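PDB 3I3V: probable secreted solute-binding lipoprotein from Streptomyces coelicolor, which probably captures a small solute outside the cell and hands it to a membrane transporter, as periplasmic-binding-protein-like lipoproteins do. Local coordinates for residues A84-K89 with I292-V297; T124-A129 with T280-Y285; D148-A153 with A213-A218; G169-G174 with G227-S232; Q236-E241 with A253-K258. All blocks are in the same frame, centred on the assembly; numbering follows the deposited sequence.

Interaction 1 (A84-K89 with I292-V297); sequences ATVDVK and ISPNGV
Val86 N donates to Ile292 O across 3.1 Å in a nearly straight bond, the one hydrogen bond between the two segments. Its side chain leans over the start of helix 294-298. With CG1 anti to the carbonyl carbon (chi1 -57°), CG2 falls between the backbone N and that carbon and lies 3.8 Å from Val297 CG2, while CG1 slides past the ring of Pro294, 4.2 Å from Pro294 CG. An alanine here would probably keep the backbone bond but leave Pro294 and Val297 without their apolar partner and open a gap beside the helix start. The side chains of Val88 and Ile292 cross at about a right angle, Val88 CG2 4.2 Å from Ile292 CD1. Ala84 O rests against Pro294 CD at 3.6 Å and accepts a hydrogen bond from Tyr55. Thr85 OG1 is buried with no polar partner in the model. One step out, Ser293 OG accepts from Gly296 N and also bonds Ala65 O. Ile292 also packs on helix 300-310. The arrangement is a Ser293 N-cap, proline first in the helix, following strand 289-292, outermost in its sheet within the chain, in one lobe of the solute-binding fold.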
# COMPACT_ATOMS: atom_id res chain seq x y z
N ALA C 84 -1.40 -25.48 -50.14
CA ALA C 84 -2.58 -26.32 -49.91
C ALA C 84 -2.79 -26.32 -48.39
O ALA C 84 -3.88 -26.61 -47.88
CB ALA C 84 -2.33 -27.73 -50.42
N THR C 85 -1.72 -25.96 -47.69
CA THR C 85 -1.70 -25.90 -46.24
C THR C 85 -0.90 -24.65 -45.81
O THR C 85 0.15 -24.37 -46.39
CB THR C 85 -1.07 -27.21 -45.72
OG1 THR C 85 -2.09 -28.01 -45.13
CG2 THR C 85 0.04 -26.94 -44.75
N VAL C 86 -1.38 -23.90 -44.82
CA VAL C 86 -0.69 -22.67 -44.41
C VAL C 86 0.47 -22.83 -43.42
O VAL C 86 0.55 -23.83 -42.69
CB VAL C 86 -1.69 -21.62 -43.83
CG1 VAL C 86 -2.77 -21.30 -44.87
CG2 VAL C 86 -2.32 -22.13 -42.54
N ASP C 87 1.35 -21.83 -43.40
CA ASP C 87 2.51 -21.82 -42.50
C ASP C 87 1.94 -21.78 -41.10
O ASP C 87 1.12 -20.93 -40.77
CB ASP C 87 3.37 -20.57 -42.73
CG ASP C 87 4.62 -20.55 -41.84
OD1 ASP C 87 4.74 -21.42 -40.95
OD2 ASP C 87 5.48 -19.67 -42.04
N VAL C 88 2.40 -22.71 -40.27
CA VAL C 88 1.92 -22.81 -38.91
C VAL C 88 2.81 -22.13 -37.86
O VAL C 88 2.42 -22.01 -36.70
CB VAL C 88 1.68 -24.32 -38.58
CG1 VAL C 88 2.60 -24.80 -37.48
CG2 VAL C 88 0.24 -24.53 -38.23
N LYS C 89 3.99 -21.67 -38.27
CA LYS C 89 4.89 -21.00 -37.33
C LYS C 89 4.26 -19.79 -36.62
O LYS C 89 4.46 -19.60 -35.42
CB LYS C 89 6.18 -20.55 -38.02
CG LYS C 89 7.06 -19.69 -37.11
CD LYS C 89 8.43 -19.41 -37.71
CE LYS C 89 9.28 -18.56 -36.77
NZ LYS C 89 9.41 -19.18 -35.41
N ILE C 292 -3.12 -27.00 -40.85
CA ILE C 292 -4.26 -26.09 -40.92
C ILE C 292 -4.50 -25.65 -42.36
O ILE C 292 -3.59 -25.18 -43.03
CB ILE C 292 -4.06 -24.84 -40.05
CG1 ILE C 292 -3.90 -25.26 -38.58
CG2 ILE C 292 -5.26 -23.90 -40.20
CD1 ILE C 292 -3.87 -24.10 -37.61
N SER C 293 -5.73 -25.81 -42.83
CA SER C 293 -6.06 -25.43 -44.20
C SER C 293 -6.53 -23.99 -44.28
O SER C 293 -6.79 -23.36 -43.25
CB SER C 293 -7.16 -26.32 -44.74
OG SER C 293 -8.37 -26.05 -44.04
N PRO C 294 -6.62 -23.44 -45.50
CA PRO C 294 -7.10 -22.05 -45.60
C PRO C 294 -8.51 -21.95 -45.02
O PRO C 294 -8.86 -20.95 -44.41
CB PRO C 294 -7.03 -21.78 -47.10
CG PRO C 294 -5.76 -22.52 -47.49
CD PRO C 294 -5.94 -23.85 -46.74
N ASN C 295 -9.31 -22.99 -45.21
CA ASN C 295 -10.67 -23.01 -44.67
C ASN C 295 -10.57 -22.96 -43.15
O ASN C 295 -11.37 -22.29 -42.48
CB ASN C 295 -11.39 -24.30 -45.07
CG ASN C 295 -12.15 -24.17 -46.37
OD1 ASN C 295 -12.76 -25.14 -46.82
ND2 ASN C 295 -12.13 -22.99 -46.97
N GLY C 296 -9.60 -23.70 -42.61
CA GLY C 296 -9.39 -23.76 -41.18
C GLY C 296 -8.99 -22.40 -40.65
O GLY C 296 -9.35 -22.05 -39.53
N VAL C 297 -8.24 -21.64 -41.44
CA VAL C 297 -7.81 -20.30 -41.05
C VAL C 297 -9.05 -19.43 -40.83
O VAL C 297 -9.06 -18.57 -39.96
CB VAL C 297 -6.92 -19.64 -42.14
CG1 VAL C 297 -6.89 -18.13 -41.94
CG2 VAL C 297 -5.50 -20.20 -42.06

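Interaction 2 (T124-A129 with T280-Y285); sequences TNWPVA and TVIRAY
Thr124 to Trp126 pairs with Ile282 to Ala284 as antiparallel strands of the mixed sheet near the centre of the chain, in a solute-binding protein of the periplasmic-binding-protein clan. The short strand axes approach to 4.8 Å at 162°. Four backbone hydrogen bonds join them. Thr124 and Ala284 form one hydrogen-bonded pair, with Thr124 N 2.9 Å from Ala284 O and the return bond from Ala284 N longer. Trp126 and Ile282 form the next: Trp126 N is 2.7 Å from Ile282 O, and Ile282 N reaches Trp126 O from well above the carbonyl plane. Between them, at the non-hydrogen-bonded pair Asn125-Arg283, Arg283 CA makes a CA-H...O contact with Thr124 O at 3.3 Å.

Polar side chains meet on the face carrying Asn125 and Arg283. The two run alongside, pointing the same way, their amide and guanidinium planes 25° apart, with Asn125 OD1 3.7 Å from Arg283 NE and no hydrogen bond between them.

Past the last bridge, Val281 CG1 touches Pro127 CB at 4.1 Å. Other apolar contacts lie on the face of Trp126 and Ile282, whose CB atoms are 3.4 Å apart and which helix 172-182 covers. Trp126 CG lies anti to the backbone N (chi1 -160°), laying the indole beside the isoleucine; Ile282 CD1 sits over one indole face in a CH-pi contact, 4.2 Å from the five-membered ring centroid.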
# COMPACT_ATOMS: atom_id res chain seq x y z
N THR C 124 8.33 -41.55 -33.09
CA THR C 124 8.69 -42.95 -32.99
C THR C 124 10.05 -43.10 -32.34
O THR C 124 10.98 -42.35 -32.62
CB THR C 124 8.79 -43.64 -34.35
OG1 THR C 124 7.56 -43.48 -35.07
CG2 THR C 124 9.07 -45.13 -34.15
N ASN C 125 10.12 -44.07 -31.43
CA ASN C 125 11.35 -44.43 -30.75
C ASN C 125 11.57 -45.80 -31.37
O ASN C 125 10.67 -46.64 -31.36
CB ASN C 125 11.16 -44.55 -29.25
CG ASN C 125 11.95 -43.51 -28.48
OD1 ASN C 125 11.45 -42.42 -28.21
ND2 ASN C 125 13.19 -43.84 -28.14
N TRP C 126 12.76 -46.02 -31.93
CA TRP C 126 13.09 -47.27 -32.61
C TRP C 126 14.39 -47.82 -32.03
O TRP C 126 15.44 -47.70 -32.65
CB TRP C 126 13.27 -46.97 -34.09
CG TRP C 126 13.16 -48.10 -35.06
CD1 TRP C 126 13.74 -49.33 -34.98
CD2 TRP C 126 12.48 -48.06 -36.32
NE1 TRP C 126 13.49 -50.05 -36.11
CE2 TRP C 126 12.72 -49.30 -36.96
CE3 TRP C 126 11.71 -47.09 -36.98
CZ2 TRP C 126 12.20 -49.60 -38.22
CZ3 TRP C 126 11.19 -47.39 -38.24
CH2 TRP C 126 11.44 -48.63 -38.85
N PRO C 127 14.33 -48.43 -30.83
CA PRO C 127 15.53 -48.97 -30.18
C PRO C 127 15.85 -50.45 -30.45
O PRO C 127 15.20 -51.12 -31.26
CB PRO C 127 15.24 -48.72 -28.71
CG PRO C 127 13.76 -49.08 -28.64
CD PRO C 127 13.19 -48.43 -29.90
N VAL C 128 16.86 -50.95 -29.74
CA VAL C 128 17.28 -52.33 -29.84
C VAL C 128 16.91 -53.06 -28.54
O VAL C 128 17.30 -52.65 -27.45
CB VAL C 128 18.81 -52.44 -30.03
CG1 VAL C 128 19.20 -53.89 -30.26
CG2 VAL C 128 19.26 -51.59 -31.21
N ALA C 129 16.15 -54.14 -28.68
CA ALA C 129 15.72 -54.94 -27.54
C ALA C 129 16.61 -56.18 -27.40
O ALA C 129 16.89 -56.86 -28.39
CB ALA C 129 14.26 -55.37 -27.73
N THR C 280 23.41 -46.32 -30.87
CA THR C 280 22.38 -45.63 -31.63
C THR C 280 20.98 -46.24 -31.65
O THR C 280 20.82 -47.46 -31.63
CB THR C 280 22.81 -45.46 -33.10
OG1 THR C 280 22.81 -46.74 -33.74
CG2 THR C 280 24.21 -44.87 -33.20
N VAL C 281 19.99 -45.36 -31.70
CA VAL C 281 18.59 -45.76 -31.81
C VAL C 281 17.95 -44.80 -32.80
O VAL C 281 18.31 -43.63 -32.86
CB VAL C 281 17.82 -45.67 -30.45
CG1 VAL C 281 18.58 -46.41 -29.37
CG2 VAL C 281 17.61 -44.21 -30.06
N ILE C 282 17.01 -45.29 -33.61
CA ILE C 282 16.32 -44.45 -34.58
C ILE C 282 15.19 -43.67 -33.90
O ILE C 282 14.46 -44.20 -33.08
CB ILE C 282 15.67 -45.29 -35.72
CG1 ILE C 282 16.75 -45.88 -36.62
CG2 ILE C 282 14.72 -44.42 -36.55
CD1 ILE C 282 16.19 -46.74 -37.76
N ARG C 283 15.08 -42.39 -34.25
CA ARG C 283 14.01 -41.55 -33.73
C ARG C 283 13.55 -40.64 -34.86
O ARG C 283 14.36 -40.00 -35.52
CB ARG C 283 14.48 -40.71 -32.53
CG ARG C 283 14.70 -41.52 -31.25
CD ARG C 283 15.01 -40.63 -30.04
NE ARG C 283 13.84 -39.94 -29.50
CZ ARG C 283 13.90 -38.98 -28.57
NH1 ARG C 283 15.07 -38.59 -28.08
NH2 ARG C 283 12.78 -38.41 -28.13
N ALA C 284 12.24 -40.62 -35.09
CA ALA C 284 11.63 -39.78 -36.12
C ALA C 284 10.50 -39.02 -35.43
O ALA C 284 9.82 -39.57 -34.56
CB ALA C 284 11.07 -40.65 -37.25
N TYR C 285 10.32 -37.75 -35.79
CA TYR C 285 9.30 -36.93 -35.17
C TYR C 285 8.28 -36.45 -36.19
O TYR C 285 7.54 -35.51 -35.92
CB TYR C 285 9.95 -35.71 -34.51
CG TYR C 285 11.03 -36.06 -33.51
CD1 TYR C 285 10.70 -36.55 -32.24
CD2 TYR C 285 12.37 -35.93 -33.84
CE1 TYR C 285 11.69 -36.91 -31.32
CE2 TYR C 285 13.37 -36.29 -32.93
CZ TYR C 285 13.02 -36.78 -31.68
OH TYR C 285 14.00 -37.18 -30.80

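Interaction 3 (D148-A153 with A213-A218); sequences DQLIAA and AHLRDA
Ile151 and Ala218 bring the backbones closest, their CA atoms 6.5 Å apart, where helices 147-159 and 203-217 run nearly parallel, 14° between the short axes and 10.3 Å at closest approach. Ile151 is the centre of the contact, and every branch of it finds a partner. CG2 meets Ala218 CB at 3.6 Å, CG1 lies 3.7 Å from Leu215 CD2, and CD1 reaches out to the imidazole of His214, 3.9 Å from its NE2. With CG1 beside the backbone N (chi1 -62°), the ethyl arm runs across to the second helix while CG2 is left for the alanine. This is a side-by-side helix pair on the outer part of its lobe, joined by apolar contacts without a hydrogen bond between the segments. An alanine in place of Ile151 would probably leave Leu215 CD2 and Ala218 CB facing a gap and the imidazole of His214 without its apolar neighbour. Deeper in, Leu150 crosses Leu215 at about a right angle, their CD2 atoms 4.0 Å apart, and Trp268 from a loop touches both leucines. At the end of helix 203-217, Ala218 O accepts from Arg155, a second tie to helix 147-159.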
# COMPACT_ATOMS: atom_id res chain seq x y z
N ASP C 148 32.69 -55.28 -31.31
CA ASP C 148 33.44 -56.47 -30.90
C ASP C 148 32.65 -57.31 -29.92
O ASP C 148 32.61 -58.53 -30.04
CB ASP C 148 34.78 -56.08 -30.27
CG ASP C 148 35.79 -55.61 -31.28
OD1 ASP C 148 35.69 -56.03 -32.45
OD2 ASP C 148 36.69 -54.83 -30.90
N GLN C 149 32.02 -56.67 -28.95
CA GLN C 149 31.23 -57.40 -27.96
C GLN C 149 30.00 -58.02 -28.62
O GLN C 149 29.62 -59.15 -28.29
CB GLN C 149 30.81 -56.47 -26.82
CG GLN C 149 31.98 -55.89 -26.05
CD GLN C 149 31.55 -54.80 -25.07
OE1 GLN C 149 30.39 -54.40 -25.04
NE2 GLN C 149 32.50 -54.31 -24.28
N LEU C 150 29.38 -57.28 -29.54
CA LEU C 150 28.19 -57.78 -30.23
C LEU C 150 28.54 -59.05 -30.97
O LEU C 150 27.80 -60.03 -30.91
CB LEU C 150 27.66 -56.74 -31.22
CG LEU C 150 26.47 -57.15 -32.10
CD1 LEU C 150 25.26 -57.53 -31.24
CD2 LEU C 150 26.11 -56.00 -33.02
N ILE C 151 29.66 -59.04 -31.67
CA ILE C 151 30.08 -60.22 -32.40
C ILE C 151 30.32 -61.37 -31.44
O ILE C 151 29.91 -62.50 -31.71
CB ILE C 151 31.36 -59.97 -33.20
CG1 ILE C 151 31.12 -58.87 -34.24
CG2 ILE C 151 31.79 -61.26 -33.89
CD1 ILE C 151 32.29 -58.63 -35.16
N ALA C 152 30.99 -61.08 -30.32
CA ALA C 152 31.30 -62.09 -29.31
C ALA C 152 30.02 -62.67 -28.71
O ALA C 152 29.96 -63.86 -28.39
CB ALA C 152 32.17 -61.48 -28.20
N ALA C 153 29.01 -61.83 -28.56
CA ALA C 153 27.74 -62.30 -28.01
C ALA C 153 27.05 -63.17 -29.06
O ALA C 153 26.46 -64.20 -28.74
CB ALA C 153 26.87 -61.11 -27.65
N ALA C 213 29.25 -54.91 -43.03
CA ALA C 213 29.75 -56.13 -43.67
C ALA C 213 30.53 -57.00 -42.69
O ALA C 213 30.48 -58.23 -42.78
CB ALA C 213 30.63 -55.77 -44.86
N HIS C 214 31.25 -56.36 -41.78
CA HIS C 214 32.02 -57.08 -40.78
C HIS C 214 31.03 -57.83 -39.87
O HIS C 214 31.10 -59.05 -39.74
CB HIS C 214 32.88 -56.08 -39.98
CG HIS C 214 33.85 -56.72 -39.03
ND1 HIS C 214 34.62 -57.82 -39.37
CD2 HIS C 214 34.19 -56.39 -37.76
CE1 HIS C 214 35.40 -58.13 -38.35
NE2 HIS C 214 35.16 -57.28 -37.36
N LEU C 215 30.09 -57.09 -39.27
CA LEU C 215 29.09 -57.69 -38.38
C LEU C 215 28.35 -58.84 -39.04
O LEU C 215 28.26 -59.93 -38.48
CB LEU C 215 28.09 -56.62 -37.93
CG LEU C 215 28.64 -55.53 -37.00
CD1 LEU C 215 27.57 -54.47 -36.74
CD2 LEU C 215 29.10 -56.15 -35.70
N ARG C 216 27.82 -58.61 -40.23
CA ARG C 216 27.08 -59.62 -40.99
C ARG C 216 27.90 -60.89 -41.28
O ARG C 216 27.42 -62.01 -41.11
CB ARG C 216 26.61 -59.00 -42.31
CG ARG C 216 26.01 -59.98 -43.30
CD ARG C 216 26.14 -59.43 -44.71
NE ARG C 216 27.56 -59.31 -45.06
CZ ARG C 216 28.02 -58.75 -46.17
NH1 ARG C 216 27.19 -58.26 -47.07
NH2 ARG C 216 29.33 -58.70 -46.38
N ASP C 217 29.13 -60.70 -41.77
CA ASP C 217 29.98 -61.84 -42.09
C ASP C 217 30.34 -62.60 -40.81
O ASP C 217 30.53 -63.81 -40.85
CB ASP C 217 31.25 -61.37 -42.81
CG ASP C 217 30.97 -60.95 -44.25
OD1 ASP C 217 31.91 -60.48 -44.94
OD2 ASP C 217 29.82 -61.09 -44.70
N ALA C 218 30.39 -61.90 -39.69
CA ALA C 218 30.72 -62.53 -38.42
C ALA C 218 29.54 -63.33 -37.87
O ALA C 218 29.65 -63.95 -36.81
CB ALA C 218 31.15 -61.47 -37.41

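Interaction 4 (G169-G174 with G227-S232); sequences GNDWTG and GLTSDS
Two helix N-termini are capped side by side here, Asp171 standing at the N-cap of helix 172-182 and Thr229 at that of helix 230-238, where Thr229 and Ser232 form a capping box. Asp171 serves both helices. Its OD1 takes Thr173 N at 3.0 Å from above the carboxylate plane and Thr173 OG1 nearly along the C-O axis; OD2 crosses to Ser230 N, 2.7 Å away on the syn side. CG lies between the backbone N and carbonyl carbon (chi1 74°), which curls the carboxylate back over the start of its own helix. Three donors thus hold it, and two helix N-termini would probably stabilise its negative charge. In the box, Thr229 N donates to Ser232 OG at 3.1 Å. Beside the caps, Asn170 N donates in the carbonyl plane to Leu228 O at 3.1 Å, and a water donating to both Asn170 OD1 and Gly227 O bridges the loops. Thr173 OG1 is also hydrogen-bonded with Gly168 O; the two partners probably set its rotation, with CG2 turned to Ser230. That methyl lies over the centre of one Trp172 ring face, while Ser230 OG touches the indole obliquely, 3.4 Å from Trp172 CZ2.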
# COMPACT_ATOMS: atom_id res chain seq x y z
N GLY C 169 15.53 -58.95 -43.60
CA GLY C 169 16.41 -58.41 -44.62
C GLY C 169 15.76 -58.18 -45.98
O GLY C 169 16.36 -57.54 -46.83
N ASN C 170 14.56 -58.71 -46.19
CA ASN C 170 13.89 -58.51 -47.46
C ASN C 170 12.71 -57.55 -47.39
O ASN C 170 11.81 -57.61 -48.23
CB ASN C 170 13.41 -59.84 -48.06
CG ASN C 170 13.21 -59.77 -49.58
OD1 ASN C 170 12.45 -60.55 -50.16
ND2 ASN C 170 13.90 -58.82 -50.22
N ASP C 171 12.69 -56.70 -46.37
CA ASP C 171 11.64 -55.69 -46.28
C ASP C 171 12.07 -54.46 -45.49
O ASP C 171 13.26 -54.30 -45.19
CB ASP C 171 10.31 -56.29 -45.77
CG ASP C 171 10.30 -56.61 -44.28
OD1 ASP C 171 11.24 -56.22 -43.54
OD2 ASP C 171 9.32 -57.26 -43.84
N TRP C 172 11.13 -53.58 -45.16
CA TRP C 172 11.43 -52.34 -44.45
C TRP C 172 12.26 -52.44 -43.17
O TRP C 172 13.01 -51.51 -42.84
CB TRP C 172 10.14 -51.57 -44.16
CG TRP C 172 9.14 -52.32 -43.32
CD1 TRP C 172 8.27 -53.29 -43.74
CD2 TRP C 172 8.90 -52.15 -41.92
NE1 TRP C 172 7.50 -53.73 -42.69
CE2 TRP C 172 7.87 -53.04 -41.56
CE3 TRP C 172 9.46 -51.33 -40.94
CZ2 TRP C 172 7.38 -53.13 -40.26
CZ3 TRP C 172 8.97 -51.41 -39.64
CH2 TRP C 172 7.94 -52.31 -39.31
N THR C 173 12.15 -53.55 -42.44
CA THR C 173 12.90 -53.70 -41.20
C THR C 173 14.38 -53.79 -41.53
O THR C 173 15.20 -53.05 -40.96
CB THR C 173 12.44 -54.96 -40.40
OG1 THR C 173 12.51 -56.12 -41.24
CG2 THR C 173 11.01 -54.79 -39.93
N GLY C 174 14.72 -54.67 -42.46
CA GLY C 174 16.10 -54.81 -42.87
C GLY C 174 16.65 -53.52 -43.47
O GLY C 174 17.79 -53.13 -43.17
N GLY C 227 16.31 -63.21 -46.57
CA GLY C 227 14.98 -63.57 -47.03
C GLY C 227 13.90 -63.43 -45.97
O GLY C 227 12.74 -63.73 -46.24
N LEU C 228 14.26 -62.97 -44.77
CA LEU C 228 13.29 -62.81 -43.69
C LEU C 228 12.43 -61.55 -43.83
O LEU C 228 12.76 -60.65 -44.61
CB LEU C 228 14.01 -62.80 -42.33
CG LEU C 228 14.89 -64.01 -42.03
CD1 LEU C 228 15.54 -63.86 -40.66
CD2 LEU C 228 14.06 -65.28 -42.10
N THR C 229 11.34 -61.50 -43.08
CA THR C 229 10.43 -60.36 -43.10
C THR C 229 10.10 -59.92 -41.69
O THR C 229 10.49 -60.57 -40.71
CB THR C 229 9.10 -60.72 -43.78
OG1 THR C 229 8.45 -61.75 -43.02
CG2 THR C 229 9.32 -61.19 -45.20
N SER C 230 9.38 -58.81 -41.58
CA SER C 230 8.98 -58.29 -40.28
C SER C 230 8.24 -59.39 -39.49
O SER C 230 8.33 -59.44 -38.27
CB SER C 230 8.07 -57.07 -40.47
OG SER C 230 7.97 -56.33 -39.27
N ASP C 231 7.53 -60.26 -40.20
CA ASP C 231 6.81 -61.33 -39.53
C ASP C 231 7.76 -62.38 -39.00
O ASP C 231 7.59 -62.88 -37.89
CB ASP C 231 5.81 -62.00 -40.48
CG ASP C 231 4.69 -61.08 -40.89
OD1 ASP C 231 4.16 -60.37 -40.01
OD2 ASP C 231 4.35 -61.07 -42.09
N SER C 232 8.76 -62.73 -39.81
CA SER C 232 9.77 -63.71 -39.42
C SER C 232 10.48 -63.18 -38.18
O SER C 232 10.68 -63.90 -37.20
CB SER C 232 10.79 -63.89 -40.54
OG SER C 232 10.17 -64.01 -41.80
O HOH W 1 11.48 -62.95 -48.80

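Interaction 5 (Q236-E241 with A253-K258); sequences QFNTEE and AKVPEK
Asn238, Val255 and Pro256 carry this contact, in which the end of helix 230-238 packs against the chain entering helix 257-261. The first helix closes in a Schellman motif: Glu240 has positive phi (62°), and Glu240 N and Glu241 N bond back to Phe237 O and Gln236 O. Pro256 stands at the N-cap of the second helix. The side chains of Asn238 and Pro256 cross at about a right angle. Pro256 CD sits close to the whole amide, 3.3 Å from Asn238 CG and nearly as near to OD1 and ND2, while Pro256 CG lies 4.1 Å from Asn238 CB. The asparagine gets there by keeping CG beside its backbone N (chi1 -72°), which swings the amide out from the helix and across to the second segment. No hydrogen bond links the two segments, and the amide is used here as a flat surface for packing: ND2 stays 4.0 Å from Lys254 O, and OD1 is 4.1 Å from Val255 CG2.

Val255, buried, is the inner part of the contact. Both its methyls lie near Asn238 OD1, and elsewhere it touches Leu340 of helix 339-345 and Ala260 of helix 257-261. Glu240 OE2 makes a separate hydrogen bond to His262, just beyond helix 257-261, and its side chain also rests on Val259. On the inner side, Phe237 packs on Gln245 of strand 242-246 and turns its ring edge to the valine, with Val255 CG1 near the ring plane and 4.2 Å from Phe237 CE1.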
# COMPACT_ATOMS: atom_id res chain seq x y z
N GLN C 236 10.39 -64.90 -34.54
CA GLN C 236 11.63 -65.41 -33.95
C GLN C 236 11.94 -64.85 -32.57
O GLN C 236 12.40 -65.58 -31.69
CB GLN C 236 12.82 -65.14 -34.88
CG GLN C 236 12.85 -66.05 -36.09
CD GLN C 236 14.10 -65.89 -36.93
OE1 GLN C 236 14.26 -66.55 -37.95
NE2 GLN C 236 15.00 -65.01 -36.51
N PHE C 237 11.68 -63.56 -32.37
CA PHE C 237 11.94 -62.96 -31.07
C PHE C 237 10.88 -63.32 -30.02
O PHE C 237 11.21 -63.58 -28.87
CB PHE C 237 12.05 -61.44 -31.21
CG PHE C 237 12.54 -60.76 -29.96
CD1 PHE C 237 11.66 -60.42 -28.94
CD2 PHE C 237 13.89 -60.47 -29.80
CE1 PHE C 237 12.12 -59.81 -27.77
CE2 PHE C 237 14.36 -59.86 -28.64
CZ PHE C 237 13.47 -59.53 -27.63
N ASN C 238 9.61 -63.35 -30.43
CA ASN C 238 8.51 -63.67 -29.52
C ASN C 238 8.51 -65.09 -28.98
O ASN C 238 8.09 -65.32 -27.86
CB ASN C 238 7.17 -63.37 -30.18
CG ASN C 238 6.92 -61.89 -30.28
OD1 ASN C 238 7.76 -61.09 -29.86
ND2 ASN C 238 5.77 -61.51 -30.84
N THR C 239 8.97 -66.04 -29.79
CA THR C 239 9.05 -67.43 -29.36
C THR C 239 10.44 -67.66 -28.76
O THR C 239 10.80 -68.77 -28.38
CB THR C 239 8.84 -68.41 -30.53
OG1 THR C 239 9.84 -68.18 -31.54
CG2 THR C 239 7.45 -68.23 -31.14
N GLU C 240 11.22 -66.58 -28.71
CA GLU C 240 12.56 -66.63 -28.15
C GLU C 240 13.51 -67.56 -28.89
O GLU C 240 14.22 -68.35 -28.27
CB GLU C 240 12.50 -67.01 -26.67
CG GLU C 240 11.78 -66.00 -25.80
CD GLU C 240 11.77 -66.38 -24.34
OE1 GLU C 240 11.24 -67.47 -24.01
OE2 GLU C 240 12.28 -65.61 -23.51
N GLU C 241 13.52 -67.46 -30.22
CA GLU C 241 14.44 -68.26 -31.03
C GLU C 241 15.65 -67.37 -31.35
O GLU C 241 16.71 -67.86 -31.71
CB GLU C 241 13.76 -68.75 -32.31
CG GLU C 241 12.61 -69.73 -32.06
CD GLU C 241 13.05 -70.96 -31.27
OE1 GLU C 241 14.03 -71.62 -31.67
OE2 GLU C 241 12.40 -71.28 -30.24
N ALA C 253 5.78 -53.14 -28.30
CA ALA C 253 4.63 -53.12 -27.41
C ALA C 253 3.83 -54.40 -27.53
O ALA C 253 3.05 -54.73 -26.65
CB ALA C 253 3.74 -51.93 -27.75
N LYS C 254 4.04 -55.15 -28.61
CA LYS C 254 3.31 -56.39 -28.83
C LYS C 254 4.10 -57.63 -28.44
O LYS C 254 3.70 -58.75 -28.74
CB LYS C 254 2.87 -56.52 -30.29
CG LYS C 254 1.98 -55.38 -30.83
CD LYS C 254 1.61 -55.64 -32.29
CE LYS C 254 1.12 -54.38 -33.03
NZ LYS C 254 -0.23 -53.93 -32.60
N VAL C 255 5.24 -57.43 -27.77
CA VAL C 255 6.08 -58.54 -27.32
C VAL C 255 5.40 -59.22 -26.15
O VAL C 255 5.09 -58.58 -25.14
CB VAL C 255 7.49 -58.04 -26.87
CG1 VAL C 255 8.28 -59.18 -26.24
CG2 VAL C 255 8.27 -57.48 -28.05
N PRO C 256 5.13 -60.54 -26.26
CA PRO C 256 4.48 -61.30 -25.20
C PRO C 256 5.05 -60.97 -23.83
O PRO C 256 6.24 -61.12 -23.58
CB PRO C 256 4.75 -62.74 -25.61
CG PRO C 256 4.62 -62.65 -27.09
CD PRO C 256 5.42 -61.40 -27.42
N GLU C 257 4.18 -60.50 -22.94
CA GLU C 257 4.55 -60.11 -21.58
C GLU C 257 5.53 -61.05 -20.87
O GLU C 257 6.41 -60.59 -20.13
CB GLU C 257 3.29 -59.92 -20.75
CG GLU C 257 3.25 -60.68 -19.45
CD GLU C 257 2.12 -60.21 -18.56
OE1 GLU C 257 0.94 -60.36 -18.95
OE2 GLU C 257 2.42 -59.69 -17.47
N LYS C 258 5.38 -62.36 -21.07
CA LYS C 258 6.28 -63.32 -20.44
C LYS C 258 7.70 -63.05 -20.92
O LYS C 258 8.65 -63.02 -20.14
CB LYS C 258 5.87 -64.75 -20.82
CG LYS C 258 4.47 -65.13 -20.37
CD LYS C 258 4.41 -65.35 -18.86
CE LYS C 258 5.09 -66.65 -18.44
NZ LYS C 258 6.54 -66.70 -18.81

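How the interactions relate
Interaction 2 is the buried one, a strand pair near the centre of the chain held by four backbone hydrogen bonds; the other four are partly buried and lie farther out. Interactions 4 and 5 use the two ends of helix 230-238, the first with a carboxylate and water, the second with apolar and amide packing and no bond across. Both touch interaction 2: Trp172 packs on Trp126, and Phe237 on the carbonyl of Ala129. Interaction 3, also without a hydrogen bond across, joins two helices mainly by aliphatic side chains. Interaction 1 stands apart, its centre about 30 Å from that of interaction 2; it combines a single backbone bond with valine packing on a capped helix start.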